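PDB 3VA9: sensor histidine kinase from Rhodopseudomonas palustris, which probably autophosphorylates on a histidine with ATP in two-component signalling, and is represented here by its four-helix-bundle sensor domain. Local coordinates for residues A[20-24]-A[132-137]. Sequence-based numbering, arbitrary orientation.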
# COMPACT_ATOMS: atom_id res chain seq x y z
N ALA A 20 12.70 11.58 2.60
CA ALA A 20 12.38 10.15 2.62
C ALA A 20 11.20 9.84 3.54
O ALA A 20 10.39 8.97 3.24
CB ALA A 20 13.60 9.33 3.02
N LEU A 21 11.12 10.56 4.66
CA LEU A 21 10.03 10.35 5.62
C LEU A 21 8.69 10.82 5.06
O LEU A 21 7.66 10.20 5.32
CB LEU A 21 10.33 11.06 6.94
CG LEU A 21 11.55 10.57 7.74
CD1 LEU A 21 11.74 11.41 8.99
CD2 LEU A 21 11.41 9.09 8.09
N LEU A 22 8.71 11.90 4.29
CA LEU A 22 7.51 12.36 3.59
C LEU A 22 7.04 11.27 2.65
O LEU A 22 5.87 10.89 2.65
CB LEU A 22 7.82 13.62 2.78
CG LEU A 22 8.05 14.92 3.55
CD1 LEU A 22 8.48 16.04 2.61
CD2 LEU A 22 6.80 15.29 4.33
N ALA A 23 7.98 10.75 1.86
CA ALA A 23 7.69 9.72 0.87
C ALA A 23 7.10 8.46 1.51
O ALA A 23 6.23 7.81 0.94
CB ALA A 23 8.94 9.39 0.07
N ILE A 24 7.58 8.12 2.70
CA ILE A 24 7.12 6.93 3.42
C ILE A 24 5.69 7.10 3.91
O ILE A 24 4.89 6.16 3.89
CB ILE A 24 8.04 6.62 4.62
CG1 ILE A 24 9.40 6.10 4.13
CG2 ILE A 24 7.40 5.61 5.55
CD1 ILE A 24 10.41 5.94 5.23
N LEU A 132 11.24 1.12 7.96
CA LEU A 132 11.83 2.14 7.10
C LEU A 132 11.93 3.50 7.81
O LEU A 132 12.97 4.17 7.75
CB LEU A 132 11.03 2.28 5.81
CG LEU A 132 11.29 1.23 4.73
CD1 LEU A 132 10.22 1.27 3.65
CD2 LEU A 132 12.68 1.42 4.12
N THR A 133 10.85 3.90 8.47
CA THR A 133 10.79 5.18 9.18
C THR A 133 11.81 5.25 10.31
O THR A 133 12.60 6.20 10.39
CB THR A 133 9.38 5.43 9.76
OG1 THR A 133 8.43 5.51 8.69
CG2 THR A 133 9.36 6.73 10.55
N ARG A 134 11.80 4.25 11.19
CA ARG A 134 12.78 4.18 12.27
C ARG A 134 14.21 4.18 11.74
O ARG A 134 15.08 4.85 12.29
CB ARG A 134 12.53 2.95 13.15
CG ARG A 134 11.38 3.13 14.14
CD ARG A 134 11.22 1.93 15.07
NE ARG A 134 10.34 0.91 14.50
CZ ARG A 134 10.77 -0.19 13.89
NH1 ARG A 134 12.07 -0.43 13.77
NH2 ARG A 134 9.89 -1.07 13.40
N ALA A 135 14.44 3.45 10.65
CA ALA A 135 15.77 3.39 10.05
C ALA A 135 16.24 4.75 9.55
O ALA A 135 17.40 5.11 9.72
CB ALA A 135 15.80 2.36 8.92
N GLU A 136 15.34 5.51 8.93
CA GLU A 136 15.69 6.85 8.45
C GLU A 136 15.90 7.81 9.61
O GLU A 136 16.77 8.68 9.55
CB GLU A 136 14.60 7.39 7.51
CG GLU A 136 14.67 6.83 6.10
CD GLU A 136 15.87 7.34 5.33
OE1 GLU A 136 16.22 8.53 5.48
OE2 GLU A 136 16.46 6.55 4.56
N GLN A 137 15.10 7.65 10.66
CA GLN A 137 15.25 8.46 11.86
C GLN A 137 16.58 8.15 12.55
O GLN A 137 17.37 9.05 12.84
CB GLN A 137 14.07 8.26 12.82
CG GLN A 137 12.78 8.92 12.35
CD GLN A 137 11.57 8.53 13.19
OE1 GLN A 137 11.42 7.38 13.59
NE2 GLN A 137 10.70 9.50 13.45
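Ile24 and Leu21 carry most of the apolar packing between two nearly antiparallel helices, whose axes in segments 20-24 and 132-137 approach to 10.0 Å at 171°. The two branches of Ile24 divide the work. With CG1 set beside the backbone N (chi1 -71°), the longer branch extends toward helix 121-142, where CD1 lies 3.8 Å from CB of Leu132 and also nears the backbone N of Thr133. The other branch places CG2 3.3 Å from OG1 of Thr133, a close methyl-to-hydroxyl contact. Leu21 works through its CD2 methyl, which fits between Thr133 and Glu136, one helical turn apart: it is 4.0 Å from CG2 of Thr133 and 3.7 Å from CB of Glu136. The side chains of Leu21 and Glu136 run past each other in opposite directions, while the CD1 methyl of Leu21 more loosely meets CG of Gln137 at the margin.

Polar groups enter this interface without bonding across it. The hydroxyl of Thr133 is hydrogen-bonded to O of Leu129 in its own helix, which satisfies it where it abuts the CG2 methyl of Ile24. Glu136 bends at chi2 (-70°) and brings its buried carboxylate beside Ala20, with OE1 3.7 Å from the methyl CB; its other oxygen, OE2, is hydrogen-bonded to NE2 of Gln77.

The contact joins the first and last helices, 18-44 and 121-142, near one end of the bundle in this CHASE3 sensor domain. Helix 47-70 meets Ala20 through Val70, and helix 75-101 packs on Leu132 through His80 and Leu84.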